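PDB 5VEO: ectonucleotide pyrophosphatase/phosphodiesterase family member 5 from Mus musculus, which probably hydrolyses phosphodiester bonds as a zinc-bearing ectoenzyme of the nucleotide pyrophosphatase/phosphodiesterase family, and is restricted in its hydrolysis of nucleotides. Local coordinates for residues V16-F21 and L168-W173; G121-P126 and A154-W159. The protein carries 1 engineered substitution. One frame throughout, in Å; residues are numbered along the deposited sequence.

Interaction 1. Residues V16-F21 and L168-W173. With AMP (adenosine monophosphate), chain Q.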
ATOM      1  N   VAL A  16       1.741 -19.522  -0.458  1.00 15.58           N
ATOM      2  CA  VAL A  16       0.952 -18.308  -0.233  1.00 15.37           C
ATOM      3  C   VAL A  16       0.956 -17.465  -1.502  1.00 14.07           C
ATOM      4  O   VAL A  16       2.009 -17.258  -2.123  1.00 14.40           O
ATOM      5  CB  VAL A  16       1.512 -17.487   0.941  1.00 15.50           C
ATOM      6  CG1 VAL A  16       0.653 -16.204   1.124  1.00 21.29           C
ATOM      7  CG2 VAL A  16       1.554 -18.275   2.235  1.00 18.26           C
ATOM      8  N   LEU A  17      -0.226 -16.969  -1.874  1.00 12.88           N
ATOM      9  CA  LEU A  17      -0.395 -15.971  -2.923  1.00 12.43           C
ATOM     10  C   LEU A  17      -1.028 -14.742  -2.289  1.00 11.54           C
ATOM     11  O   LEU A  17      -2.138 -14.843  -1.771  1.00 12.75           O
ATOM     12  CB  LEU A  17      -1.289 -16.501  -4.042  1.00 13.95           C
ATOM     13  CG  LEU A  17      -1.683 -15.512  -5.126  1.00 11.82           C
ATOM     14  CD1 LEU A  17      -0.453 -14.799  -5.737  1.00 12.01           C
ATOM     15  CD2 LEU A  17      -2.506 -16.171  -6.189  1.00 14.96           C
ATOM     16  N   VAL A  18      -0.313 -13.616  -2.310  1.00  9.93           N
ATOM     17  CA  VAL A  18      -0.826 -12.337  -1.815  1.00 10.11           C
ATOM     18  C   VAL A  18      -1.257 -11.524  -3.020  1.00 10.43           C
ATOM     19  O   VAL A  18      -0.460 -11.279  -3.945  1.00 10.23           O
ATOM     20  CB  VAL A  18       0.221 -11.576  -0.991  1.00 10.12           C
ATOM     21  CG1 VAL A  18      -0.361 -10.235  -0.464  1.00 12.87           C
ATOM     22  CG2 VAL A  18       0.739 -12.425   0.148  1.00 13.11           C
ATOM     23  N   VAL A  19      -2.514 -11.095  -3.006  1.00  9.25           N
ATOM     24  CA  VAL A  19      -3.081 -10.271  -4.056  1.00  8.61           C
ATOM     25  C   VAL A  19      -3.388  -8.908  -3.471  1.00  8.12           C
ATOM     26  O   VAL A  19      -4.057  -8.826  -2.437  1.00  8.94           O
ATOM     27  CB  VAL A  19      -4.358 -10.889  -4.636  1.00 10.70           C
ATOM     28  CG1 VAL A  19      -4.899 -10.007  -5.741  1.00 10.89           C
ATOM     29  CG2 VAL A  19      -4.078 -12.291  -5.124  1.00 12.41           C
ATOM     30  N   SER A  20      -2.942  -7.843  -4.150  1.00  7.76           N
ATOM     31  CA  SER A  20      -3.327  -6.473  -3.800  1.00  6.98           C
ATOM     32  C   SER A  20      -4.126  -5.881  -4.954  1.00  7.13           C
ATOM     33  O   SER A  20      -3.605  -5.731  -6.068  1.00  7.64           O
ATOM     34  CB  SER A  20      -2.128  -5.581  -3.498  1.00  6.96           C
ATOM     35  OG  SER A  20      -2.570  -4.264  -3.272  1.00  8.03           O
ATOM     36  N   PHE A  21      -5.403  -5.601  -4.692  1.00  6.58           N
ATOM     37  CA  PHE A  21      -6.212  -4.758  -5.561  1.00  5.69           C
ATOM     38  C   PHE A  21      -6.059  -3.356  -5.021  1.00  5.26           C
ATOM     39  O   PHE A  21      -6.601  -3.035  -3.959  1.00  6.12           O
ATOM     40  CB  PHE A  21      -7.676  -5.178  -5.582  1.00  6.70           C
ATOM     41  CG  PHE A  21      -7.916  -6.489  -6.250  1.00  7.81           C
ATOM     42  CD1 PHE A  21      -7.792  -6.599  -7.623  1.00 10.45           C
ATOM     43  CD2 PHE A  21      -8.308  -7.600  -5.522  1.00  9.48           C
ATOM     44  CE1 PHE A  21      -8.015  -7.779  -8.248  1.00 10.94           C
ATOM     45  CE2 PHE A  21      -8.544  -8.807  -6.167  1.00 11.11           C
ATOM     46  CZ  PHE A  21      -8.400  -8.890  -7.523  1.00 10.05           C
ATOM     47  N   LEU A 168       5.712 -18.705  -2.918  1.00 13.91           N
ATOM     48  CA  LEU A 168       5.260 -17.382  -2.482  1.00 13.69           C
ATOM     49  C   LEU A 168       5.088 -16.518  -3.717  1.00 11.83           C
ATOM     50  O   LEU A 168       6.054 -16.286  -4.464  1.00 14.99           O
ATOM     51  CB  LEU A 168       6.265 -16.751  -1.525  1.00 13.91           C
ATOM     52  CG  LEU A 168       6.049 -15.286  -1.184  1.00 14.72           C
ATOM     53  CD1 LEU A 168       4.713 -15.149  -0.465  1.00 14.67           C
ATOM     54  CD2 LEU A 168       7.186 -14.791  -0.336  1.00 17.31           C
ATOM     55  N   GLY A 169       3.862 -16.079  -3.957  1.00 12.54           N
ATOM     56  CA  GLY A 169       3.550 -15.228  -5.087  1.00 11.32           C
ATOM     57  C   GLY A 169       2.900 -13.920  -4.659  1.00 11.85           C
ATOM     58  O   GLY A 169       2.213 -13.854  -3.635  1.00 10.20           O
ATOM     59  N   PHE A 170       3.139 -12.880  -5.462  1.00 10.98           N
ATOM     60  CA  PHE A 170       2.575 -11.546  -5.265  1.00 10.51           C
ATOM     61  C   PHE A 170       1.938 -11.099  -6.567  1.00 10.89           C
ATOM     62  O   PHE A 170       2.591 -11.121  -7.613  1.00 12.23           O
ATOM     63  CB  PHE A 170       3.641 -10.529  -4.849  1.00  9.45           C
ATOM     64  CG  PHE A 170       4.217 -10.800  -3.510  1.00  9.56           C
ATOM     65  CD1 PHE A 170       3.581 -10.321  -2.370  1.00 10.39           C
ATOM     66  CD2 PHE A 170       5.368 -11.563  -3.369  1.00 10.90           C
ATOM     67  CE1 PHE A 170       4.085 -10.579  -1.113  1.00 13.50           C
ATOM     68  CE2 PHE A 170       5.884 -11.821  -2.106  1.00 13.56           C
ATOM     69  CZ  PHE A 170       5.234 -11.339  -0.976  1.00 14.75           C
ATOM     70  N   LEU A 171       0.678 -10.682  -6.502  1.00 10.59           N
ATOM     71  CA  LEU A 171      -0.094 -10.258  -7.663  1.00  9.26           C
ATOM     72  C   LEU A 171      -0.702  -8.901  -7.360  1.00  6.79           C
ATOM     73  O   LEU A 171      -1.294  -8.720  -6.298  1.00 10.22           O
ATOM     74  CB  LEU A 171      -1.187 -11.283  -7.984  1.00 10.26           C
ATOM     75  CG  LEU A 171      -2.231 -10.959  -9.035  1.00  9.60           C
ATOM     76  CD1 LEU A 171      -1.580 -10.774 -10.395  1.00 12.39           C
ATOM     77  CD2 LEU A 171      -3.328 -12.035  -9.096  1.00 12.61           C
ATOM     78  N   TYR A 172      -0.539  -7.958  -8.279  1.00  8.05           N
ATOM     79  CA  TYR A 172      -0.962  -6.580  -8.087  1.00  8.24           C
ATOM     80  C   TYR A 172      -1.834  -6.145  -9.258  1.00  7.55           C
ATOM     81  O   TYR A 172      -1.547  -6.469 -10.426  1.00  9.85           O
ATOM     82  CB  TYR A 172       0.268  -5.683  -7.950  1.00  7.68           C
ATOM     83  CG  TYR A 172      -0.003  -4.205  -7.913  1.00  6.90           C
ATOM     84  CD1 TYR A 172      -0.481  -3.591  -6.763  1.00  6.98           C
ATOM     85  CD2 TYR A 172       0.200  -3.429  -9.030  1.00  8.30           C
ATOM     86  CE1 TYR A 172      -0.727  -2.231  -6.729  1.00  7.74           C
ATOM     87  CE2 TYR A 172      -0.045  -2.079  -9.013  1.00  9.00           C
ATOM     88  CZ  TYR A 172      -0.521  -1.482  -7.865  1.00 10.15           C
ATOM     89  OH  TYR A 172      -0.761  -0.139  -7.877  1.00 10.74           O
ATOM     90  N   TRP A 173      -2.878  -5.377  -8.938  1.00  7.26           N
ATOM     91  CA  TRP A 173      -3.762  -4.770  -9.931  1.00  6.32           C
ATOM     92  C   TRP A 173      -4.080  -3.342  -9.499  1.00  9.06           C
ATOM     93  O   TRP A 173      -4.233  -3.080  -8.301  1.00  7.40           O
ATOM     94  CB  TRP A 173      -5.041  -5.598 -10.086  1.00  8.22           C
ATOM     95  CG  TRP A 173      -5.966  -5.182 -11.190  1.00 10.06           C
ATOM     96  CD1 TRP A 173      -7.269  -4.776 -11.064  1.00 11.30           C
ATOM     97  CD2 TRP A 173      -5.671  -5.146 -12.589  1.00  9.21           C
ATOM     98  NE1 TRP A 173      -7.799  -4.506 -12.300  1.00 11.95           N
ATOM     99  CE2 TRP A 173      -6.839  -4.719 -13.253  1.00  7.86           C
ATOM    100  CE3 TRP A 173      -4.531  -5.436 -13.344  1.00 11.85           C
ATOM    101  CZ2 TRP A 173      -6.896  -4.562 -14.632  1.00 13.74           C
ATOM    102  CZ3 TRP A 173      -4.589  -5.298 -14.716  1.00 13.61           C
ATOM    103  CH2 TRP A 173      -5.763  -4.856 -15.349  1.00 14.44           C
TER
HETATM  104  P   AMP Q 524      -1.227   5.038  -5.106  1.00  7.97           P
HETATM  105  O1P AMP Q 524      -0.397   5.590  -3.986  1.00  9.16           O
HETATM  106  O2P AMP Q 524      -2.152   6.104  -5.705  1.00  7.94           O
HETATM  107  O3P AMP Q 524      -2.020   3.795  -4.710  1.00  8.37           O
HETATM  108  O5' AMP Q 524      -0.247   4.571  -6.282  1.00 10.53           O
HETATM  109  C5' AMP Q 524      -0.694   3.561  -7.200  1.00 11.55           C
HETATM  110  C4' AMP Q 524      -0.198   3.759  -8.605  1.00 10.46           C
HETATM  111  O4' AMP Q 524       1.171   3.383  -8.655  1.00 15.30           O
HETATM  112  C3' AMP Q 524      -0.902   2.862  -9.625  1.00 12.73           C
HETATM  113  O3' AMP Q 524      -1.778   3.621 -10.430  1.00 20.69           O
HETATM  114  C2' AMP Q 524       0.226   2.277 -10.481  1.00 14.89           C
HETATM  115  O2' AMP Q 524       0.066   2.434 -11.865  1.00 22.33           O
HETATM  116  C1' AMP Q 524       1.458   3.001  -9.977  1.00 16.30           C
HETATM  117  N9  AMP Q 524       2.642   2.170  -9.967  1.00 15.95           N
HETATM  118  C8  AMP Q 524       2.865   1.065  -9.236  1.00 16.93           C
HETATM  119  N7  AMP Q 524       4.108   0.588  -9.495  1.00 15.49           N
HETATM  120  C5  AMP Q 524       4.659   1.433 -10.406  1.00 15.19           C
HETATM  121  C6  AMP Q 524       5.949   1.543 -11.118  1.00 16.24           C
HETATM  122  N6  AMP Q 524       6.913   0.630 -10.902  1.00 17.62           N
HETATM  123  N1  AMP Q 524       6.127   2.565 -11.973  1.00 17.15           N
HETATM  124  C2  AMP Q 524       5.184   3.495 -12.205  1.00 21.77           C
HETATM  125  N3  AMP Q 524       3.988   3.477 -11.595  1.00 19.39           N
HETATM  126  C4  AMP Q 524       3.692   2.467 -10.715  1.00 15.36           C

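Interaction 2. Residues G121-P126 and A154-W159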
ATOM      1  N   GLY A 121       7.676 -15.361  -6.661  1.00 13.46           N
ATOM      2  CA  GLY A 121       7.258 -14.794  -7.923  1.00 11.70           C
ATOM      3  C   GLY A 121       6.423 -13.547  -7.718  1.00 11.56           C
ATOM      4  O   GLY A 121       5.645 -13.488  -6.766  1.00 14.61           O
ATOM      5  N   ALA A 122       6.580 -12.564  -8.594  1.00 11.06           N
ATOM      6  CA  ALA A 122       5.872 -11.297  -8.455  1.00 12.17           C
ATOM      7  C   ALA A 122       5.403 -10.815  -9.813  1.00 10.59           C
ATOM      8  O   ALA A 122       6.189 -10.748 -10.769  1.00 12.25           O
ATOM      9  CB  ALA A 122       6.756 -10.239  -7.810  1.00 13.22           C
ATOM     10  N   ALA A 123       4.122 -10.480  -9.885  1.00 11.29           N
ATOM     11  CA  ALA A 123       3.469  -9.998 -11.093  1.00 12.23           C
ATOM     12  C   ALA A 123       2.958  -8.581 -10.803  1.00 11.60           C
ATOM     13  O   ALA A 123       1.813  -8.383 -10.381  1.00 10.33           O
ATOM     14  CB  ALA A 123       2.377 -10.934 -11.502  1.00 13.22           C
ATOM     15  N   MET A 124       3.856  -7.611 -10.973  1.00 10.65           N
ATOM     16  CA  MET A 124       3.634  -6.155 -10.927  1.00  9.88           C
ATOM     17  C   MET A 124       3.540  -5.600  -9.508  1.00  9.95           C
ATOM     18  O   MET A 124       3.169  -4.420  -9.336  1.00 11.28           O
ATOM     19  CB  MET A 124       2.398  -5.741 -11.728  1.00 10.73           C
ATOM     20  CG  MET A 124       2.399  -6.299 -13.150  1.00 11.20           C
ATOM     21  SD  MET A 124       3.937  -5.934 -14.014  1.00 13.13           S
ATOM     22  CE  MET A 124       3.499  -6.440 -15.684  1.00 14.34           C
ATOM     23  N   TRP A 125       3.933  -6.368  -8.504  1.00 10.49           N
ATOM     24  CA  TRP A 125       3.926  -5.891  -7.123  1.00  9.74           C
ATOM     25  C   TRP A 125       4.931  -4.756  -6.934  1.00 10.14           C
ATOM     26  O   TRP A 125       6.086  -4.882  -7.355  1.00 10.55           O
ATOM     27  CB  TRP A 125       4.263  -7.047  -6.186  1.00 11.13           C
ATOM     28  CG  TRP A 125       4.167  -6.700  -4.732  1.00 10.75           C
ATOM     29  CD1 TRP A 125       5.123  -6.135  -3.947  1.00 10.71           C
ATOM     30  CD2 TRP A 125       3.032  -6.917  -3.895  1.00  8.42           C
ATOM     31  NE1 TRP A 125       4.648  -5.970  -2.666  1.00 10.63           N
ATOM     32  CE2 TRP A 125       3.369  -6.462  -2.608  1.00 10.14           C
ATOM     33  CE3 TRP A 125       1.769  -7.461  -4.112  1.00  8.96           C
ATOM     34  CZ2 TRP A 125       2.470  -6.530  -1.535  1.00  9.17           C
ATOM     35  CZ3 TRP A 125       0.890  -7.529  -3.055  1.00  9.80           C
ATOM     36  CH2 TRP A 125       1.246  -7.066  -1.785  1.00 10.22           C
ATOM     37  N   PRO A 126       4.551  -3.660  -6.275  1.00 11.24           N
ATOM     38  CA  PRO A 126       5.484  -2.540  -6.060  1.00 13.05           C
ATOM     39  C   PRO A 126       6.835  -2.954  -5.484  1.00 11.79           C
ATOM     40  O   PRO A 126       6.924  -3.626  -4.454  1.00 14.44           O
ATOM     41  CB  PRO A 126       4.706  -1.644  -5.091  1.00 17.42           C
ATOM     42  CG  PRO A 126       3.305  -1.847  -5.510  1.00 15.17           C
ATOM     43  CD  PRO A 126       3.193  -3.315  -5.823  1.00 11.95           C
ATOM     44  N   ALA A 154      -1.890 -15.519 -15.311  1.00 14.60           N
ATOM     45  CA  ALA A 154      -1.281 -16.631 -16.034  1.00 14.98           C
ATOM     46  C   ALA A 154       0.152 -16.860 -15.582  1.00 13.29           C
ATOM     47  O   ALA A 154       0.573 -18.007 -15.375  1.00 15.37           O
ATOM     48  CB  ALA A 154      -1.341 -16.374 -17.538  1.00 19.49           C
ATOM     49  N   LYS A 155       0.920 -15.783 -15.414  1.00 12.30           N
ATOM     50  CA  LYS A 155       2.298 -15.931 -14.960  1.00 14.81           C
ATOM     51  C   LYS A 155       2.356 -16.502 -13.549  1.00 13.64           C
ATOM     52  O   LYS A 155       3.165 -17.391 -13.255  1.00 14.58           O
ATOM     53  CB  LYS A 155       3.014 -14.587 -15.030  1.00 15.03           C
ATOM     54  CG  LYS A 155       3.265 -14.128 -16.446  1.00 17.00           C
ATOM     55  CD  LYS A 155       4.338 -15.047 -17.076  1.00 24.31           C
ATOM     56  CE  LYS A 155       4.398 -15.035 -18.583  1.00 37.52           C
ATOM     57  NZ  LYS A 155       5.233 -16.222 -18.989  1.00 41.50           N
ATOM     58  N   ILE A 156       1.518 -15.981 -12.644  1.00 13.86           N
ATOM     59  CA  ILE A 156       1.484 -16.503 -11.285  1.00 13.13           C
ATOM     60  C   ILE A 156       1.219 -18.009 -11.288  1.00 11.70           C
ATOM     61  O   ILE A 156       1.873 -18.768 -10.563  1.00 13.93           O
ATOM     62  CB  ILE A 156       0.422 -15.741 -10.462  1.00 13.88           C
ATOM     63  CG1 ILE A 156       0.903 -14.309 -10.203  1.00 15.76           C
ATOM     64  CG2 ILE A 156       0.080 -16.495  -9.176  1.00 17.02           C
ATOM     65  CD1 ILE A 156       2.011 -14.169  -9.174  1.00 18.60           C
ATOM     66  N   ILE A 157       0.220 -18.451 -12.059  1.00 13.93           N
ATOM     67  CA  ILE A 157      -0.150 -19.866 -12.086  1.00 16.32           C
ATOM     68  C   ILE A 157       0.993 -20.685 -12.660  1.00 16.06           C
ATOM     69  O   ILE A 157       1.321 -21.769 -12.154  1.00 15.07           O
ATOM     70  CB  ILE A 157      -1.442 -20.077 -12.904  1.00 19.38           C
ATOM     71  CG1 ILE A 157      -2.663 -19.338 -12.301  1.00 22.87           C
ATOM     72  CG2 ILE A 157      -1.733 -21.590 -13.080  1.00 19.47           C
ATOM     73  CD1 ILE A 157      -3.188 -19.913 -11.098  1.00 27.34           C
ATOM     74  N   GLU A 158       1.606 -20.177 -13.727  1.00 16.98           N
ATOM     75  CA  GLU A 158       2.783 -20.829 -14.316  1.00 16.08           C
ATOM     76  C   GLU A 158       3.893 -20.997 -13.290  1.00 14.34           C
ATOM     77  O   GLU A 158       4.515 -22.063 -13.191  1.00 20.58           O
ATOM     78  CB  GLU A 158       3.289 -20.009 -15.491  1.00 17.89           C
ATOM     79  CG  GLU A 158       2.388 -20.083 -16.684  1.00 25.60           C
ATOM     80  CD  GLU A 158       2.689 -19.017 -17.718  1.00 30.15           C
ATOM     81  OE1 GLU A 158       3.752 -18.346 -17.620  1.00 29.22           O
ATOM     82  OE2 GLU A 158       1.851 -18.847 -18.630  1.00 38.40           O
ATOM     83  N   TRP A 159       4.152 -19.960 -12.498  1.00 14.80           N
ATOM     84  CA  TRP A 159       5.237 -20.031 -11.532  1.00 14.44           C
ATOM     85  C   TRP A 159       4.936 -21.009 -10.398  1.00 14.42           C
ATOM     86  O   TRP A 159       5.848 -21.702  -9.921  1.00 15.54           O
ATOM     87  CB  TRP A 159       5.542 -18.632 -10.997  1.00 14.28           C
ATOM     88  CG  TRP A 159       6.035 -17.695 -12.061  1.00 16.51           C
ATOM     89  CD1 TRP A 159       6.673 -18.015 -13.235  1.00 18.44           C
ATOM     90  CD2 TRP A 159       5.915 -16.276 -12.047  1.00 19.74           C
ATOM     91  NE1 TRP A 159       6.973 -16.871 -13.934  1.00 18.71           N
ATOM     92  CE2 TRP A 159       6.493 -15.791 -13.233  1.00 19.13           C
ATOM     93  CE3 TRP A 159       5.362 -15.369 -11.142  1.00 17.45           C
ATOM     94  CZ2 TRP A 159       6.564 -14.425 -13.520  1.00 17.08           C
ATOM     95  CZ3 TRP A 159       5.413 -14.028 -11.434  1.00 17.17           C
ATOM     96  CH2 TRP A 159       6.012 -13.564 -12.613  1.00 18.07           C
TER

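Interaction 1. Residues V16-F21 and L168-W173
From the Val16–Leu168 pair to the Phe21–Trp173 pair, two neighbouring parallel strands form the middle of the mixed sheet of this alkaline phosphatase-superfamily fold and reach the AMP pocket at one end. Their axes approach to 4.7 Å and differ in direction by 14°. Val16 O, Gly169 O, Val18 O, Leu171 O and Ser20 O accept in turn from Gly169, Val18, Leu171, Ser20 and Trp173; these five N-H bonds are fairly straight, none below 155° at hydrogen.

On one face Leu17 lays CD1 over the Gly169 peptide, 3.5 Å from Gly169 O, where a beta carbon on Gly169 would be tight. Val19 CG2 lies alongside Leu171 CD2 at 4.1 Å. Beyond them Phe21 meets Trp173 aslant: Trp173 CD1 sits in the plane of the Phe21 ring at its edge, 3.9 Å from Phe21 CD1, while Val19 CG1 lies over one face of that ring, toward its rim.

On the other face Val18 CB touches Phe170 CD1 at 3.8 Å, the two side chains pointing the same way. Tyr172 CG is anti to the backbone N (chi1 173°), a torsion that carries the ring past Ser20 toward the nucleotide, where Tyr172 OH lies 3.5 Å from AMP C3'. The same hydroxyl is hydrogen-bonded to the zinc ligand Asp22, and Ser20 OG to His62.

Strand 218-222 pairs with the far side of strand 16-21; helices 149-160 and 190-210 cover the Leu171 face, and Trp125 packs on Val18, Ser20 and Phe170 opposite.

Interaction 2. Residues G121-P126 and A154-W159
Strand 121-123 and helix 154-159, which meet through Gly121–Trp159 and Ala123–Ile156, run antiparallel at 171° with axes 8.4 Å apart. The nearest CA atoms are 6.7 Å apart for Gly121 and Trp159, and Ala123 and Ile156 are spaced almost equally. With no side chain at Gly121, its CA comes within 3.8 Å of Trp159 CE3; a beta carbon there would clash with the ring.

The indole meets the strand by its six-membered end. Trp159 CH2 lies 3.4 Å from Ala122 O, which is near the ring plane at the edge, so the C-H rim rather than a face is turned to this carbonyl. Trp159 CG stands anti to its own carbonyl carbon (chi1 -64°), folding the indole back until Lys155 O lies 3.1 Å above the plane, toward the rim. Helix 149-160 belongs to a beta-alpha-beta crossover: it leads from edge strand 139-140 to strand 168-173 and passes over strand 120-123, which lies between them in the sheet. Tyr139, from the first of these strands, stacks on Trp159. Replacing Trp159 by an alanine would probably open a gap against Gly121 and Ala122 and leave the Tyr139 ring without its stacking mate.

One turn earlier, Ile156 reaches the strand with its CG1–CD1 branch, Ile156 CG1 lying 3.9 Å from Ala123 CB. Ala123 CB also has Trp159 CZ3 nearby at 4.3 Å, and Arg152 of the same helix touches Ala123 too.

Overall arrangement
Strand 168-173 of interaction 1 and strand 120-123 of interaction 2 are neighbours in one sheet, and the centres of the two contacts lie about 8 Å apart. Probable hydrogen bonds join them: Phe170 O to Ala123 N at 2.8 Å and Leu168 O to Gly121 N at 2.9 Å. Ile156 links the layers, its CD1 3.5 Å from Phe170 O and its side chain on Leu17. The relation to the nucleotide is unequal: Tyr172 belongs to the AMP pocket, with its side chain about 5 Å from a zinc ion, whereas the Ala122 side chain is about 11 Å from AMP. Near the pocket, Met124 O packs 3.1 Å from Tyr172 CD2.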